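Long-range contact in lipase (Rhizopus chinensis, PDB 6A0W), which probably hydrolyses the ester bonds of triacylglycerols, as a fungal lipase of the class 3 family with an alpha/beta-hydrolase fold: residues E43-A48 with T286-N291. Residues are numbered along the deposited sequence; the frame is centred on the assembly and turned at random.
Sequences ELTNYA and TYFGIN. With SO4 (sulfate ion), chain C.
Phe-288 and Thr-45 meet where the segment 286-291 packs on segment 43-48 of helix 38-53. Tyr-287 starts toward the helix at CB, but its ring turns off into the core. There its OH is hydrogen-bonded to Asp-231, the probable acid of a Ser-His-Asp triad, and to the backbone N of His-228. Phe-288 CG is anti to its own carbonyl carbon (chi1 -58°), which carries the ring over to the helix. Thr-45 OG1 sits over one face, 3.2 Å from Phe-288 CG and offset toward the rim. That hydroxyl is hydrogen-bonded to Ile-41 O, one turn back, which helps to fix its place above the ring. Ala-48 CB meets the ring edge at Phe-288 CD2 (4.0 Å). Leu-44 CB comes obliquely to Phe-288 CZ (3.7 Å). Phe-288 N and Gly-289 N both bind a sulfate ion, and Gly-289 N reaches sulfate O1 at 2.8 Å. His-228 NE2 also holds this ion, which probably came from the crystallisation liquor. Ile-290 touches with its tip: CD1 lies 3.6 Å from Thr-45 O and 4.0 Å from Thr-45 CG2. No hydrogen bond joins the two segments. Two backbone bonds between Ile-290 and Tyr-287 close a type I' turn. This is a tight beta hairpin, packed by its turn on helix 38-53 of an alpha/beta-hydrolase fold, just after the histidine of the probable triad.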
loop_
_atom_site.group_PDB
_atom_site.type_symbol
_atom_site.label_atom_id
_atom_site.label_comp_id
_atom_site.label_asym_id
_atom_site.label_seq_id
_atom_site.Cartn_x
_atom_site.Cartn_y
_atom_site.Cartn_z
ATOM N N GLU A 43 10.969 -7.468 7.185
ATOM C CA GLU A 43 9.684 -7.041 7.701
ATOM C C GLU A 43 8.835 -6.465 6.564
ATOM O O GLU A 43 7.643 -6.770 6.450
ATOM C CB GLU A 43 9.900 -6.041 8.839
ATOM C CG GLU A 43 8.702 -5.158 9.086
ATOM C CD GLU A 43 8.967 -4.187 10.197
ATOM O OE1 GLU A 43 9.403 -3.050 9.903
ATOM O OE2 GLU A 43 8.715 -4.586 11.343
ATOM N N LEU A 44 9.463 -5.714 5.658
ATOM C CA LEU A 44 8.739 -5.191 4.506
ATOM C C LEU A 44 8.261 -6.348 3.637
ATOM O O LEU A 44 7.132 -6.351 3.130
ATOM C CB LEU A 44 9.604 -4.254 3.674
ATOM C CG LEU A 44 10.129 -3.063 4.451
ATOM C CD1 LEU A 44 11.248 -2.413 3.636
ATOM C CD2 LEU A 44 8.989 -2.075 4.731
ATOM N N THR A 45 9.092 -7.381 3.545
ATOM C CA THR A 45 8.791 -8.528 2.712
ATOM C C THR A 45 7.570 -9.221 3.284
ATOM O O THR A 45 6.724 -9.734 2.537
ATOM C CB THR A 45 10.001 -9.514 2.645
ATOM O OG1 THR A 45 11.089 -8.872 1.978
ATOM C CG2 THR A 45 9.665 -10.751 1.887
ATOM N N ASN A 46 7.548 -9.361 4.601
ATOM C CA ASN A 46 6.505 -10.175 5.239
ATOM C C ASN A 46 5.087 -9.545 5.045
ATOM O O ASN A 46 4.129 -10.222 4.655
ATOM C CB ASN A 46 6.870 -10.430 6.699
ATOM C CG ASN A 46 7.900 -11.583 6.866
ATOM O OD1 ASN A 46 7.707 -12.460 7.697
ATOM N ND2 ASN A 46 8.951 -11.627 6.022
ATOM N N TYR A 47 5.014 -8.228 5.175
ATOM C CA TYR A 47 3.791 -7.476 4.939
ATOM C C TYR A 47 3.443 -7.310 3.456
ATOM O O TYR A 47 2.253 -7.236 3.113
ATOM C CB TYR A 47 3.882 -6.124 5.673
ATOM C CG TYR A 47 4.048 -6.280 7.188
ATOM C CD1 TYR A 47 3.398 -7.313 7.869
ATOM C CD2 TYR A 47 4.809 -5.396 7.929
ATOM C CE1 TYR A 47 3.532 -7.471 9.233
ATOM C CE2 TYR A 47 4.933 -5.530 9.302
ATOM C CZ TYR A 47 4.246 -6.531 9.946
ATOM O OH TYR A 47 4.436 -6.750 11.271
ATOM N N ALA A 48 4.447 -7.330 2.576
ATOM C CA ALA A 48 4.208 -7.470 1.148
ATOM C C ALA A 48 3.571 -8.804 0.803
ATOM O O ALA A 48 2.709 -8.911 -0.087
ATOM C CB ALA A 48 5.484 -7.279 0.345
ATOM N N THR A 286 5.780 -7.594 -9.016
ATOM C CA THR A 286 6.654 -8.415 -8.182
ATOM C C THR A 286 7.367 -7.533 -7.159
ATOM O O THR A 286 7.897 -6.478 -7.507
ATOM C CB THR A 286 7.724 -9.133 -9.056
ATOM O OG1 THR A 286 7.086 -9.685 -10.212
ATOM C CG2 THR A 286 8.371 -10.284 -8.271
ATOM N N TYR A 287 7.243 -7.899 -5.892
ATOM C CA TYR A 287 7.886 -7.197 -4.794
ATOM C C TYR A 287 8.563 -8.268 -3.950
ATOM O O TYR A 287 7.897 -9.166 -3.416
ATOM C CB TYR A 287 6.847 -6.409 -3.943
ATOM C CG TYR A 287 6.603 -5.010 -4.505
ATOM C CD1 TYR A 287 5.813 -4.819 -5.625
ATOM C CD2 TYR A 287 7.119 -3.881 -3.890
ATOM C CE1 TYR A 287 5.611 -3.554 -6.154
ATOM C CE2 TYR A 287 6.933 -2.595 -4.419
ATOM C CZ TYR A 287 6.169 -2.430 -5.532
ATOM O OH TYR A 287 6.086 -1.197 -6.143
ATOM N N PHE A 288 9.885 -8.147 -3.836
ATOM C CA PHE A 288 10.732 -9.066 -3.069
ATOM C C PHE A 288 10.599 -10.498 -3.557
ATOM O O PHE A 288 10.440 -11.407 -2.754
ATOM C CB PHE A 288 10.385 -9.012 -1.571
ATOM C CG PHE A 288 10.510 -7.647 -0.957
ATOM C CD1 PHE A 288 11.759 -7.065 -0.765
ATOM C CD2 PHE A 288 9.380 -6.965 -0.511
ATOM C CE1 PHE A 288 11.893 -5.837 -0.143
ATOM C CE2 PHE A 288 9.512 -5.728 0.107
ATOM C CZ PHE A 288 10.771 -5.172 0.322
ATOM N N GLY A 289 10.469 -10.659 -4.863
ATOM C CA GLY A 289 10.161 -11.959 -5.479
ATOM C C GLY A 289 8.738 -12.448 -5.315
ATOM O O GLY A 289 8.427 -13.542 -5.736
ATOM N N ILE A 290 7.886 -11.712 -4.607
ATOM C CA ILE A 290 6.474 -12.132 -4.405
ATOM C C ILE A 290 5.571 -11.548 -5.496
ATOM O O ILE A 290 5.562 -10.342 -5.734
ATOM C CB ILE A 290 5.923 -11.625 -3.053
ATOM C CG1 ILE A 290 6.749 -12.196 -1.905
ATOM C CG2 ILE A 290 4.455 -12.006 -2.855
ATOM C CD1 ILE A 290 6.631 -11.372 -0.622
ATOM N N ASN A 291 4.839 -12.413 -6.183
ATOM C CA ASN A 291 3.890 -11.984 -7.200
ATOM C C ASN A 291 2.711 -11.247 -6.546
ATOM O O ASN A 291 2.082 -11.760 -5.601
ATOM C CB ASN A 291 3.300 -13.165 -7.960
ATOM C CG ASN A 291 2.137 -12.725 -8.849
ATOM O OD1 ASN A 291 0.979 -12.950 -8.492
ATOM N ND2 ASN A 291 2.430 -11.909 -9.878
HETATM S S SO4 C . 12.399 -8.326 -6.689
HETATM O O1 SO4 C . 11.220 -9.100 -7.069
HETATM O O2 SO4 C . 13.006 -7.782 -7.921
HETATM O O3 SO4 C . 13.361 -9.195 -5.992
HETATM O O4 SO4 C . 11.974 -7.234 -5.778
#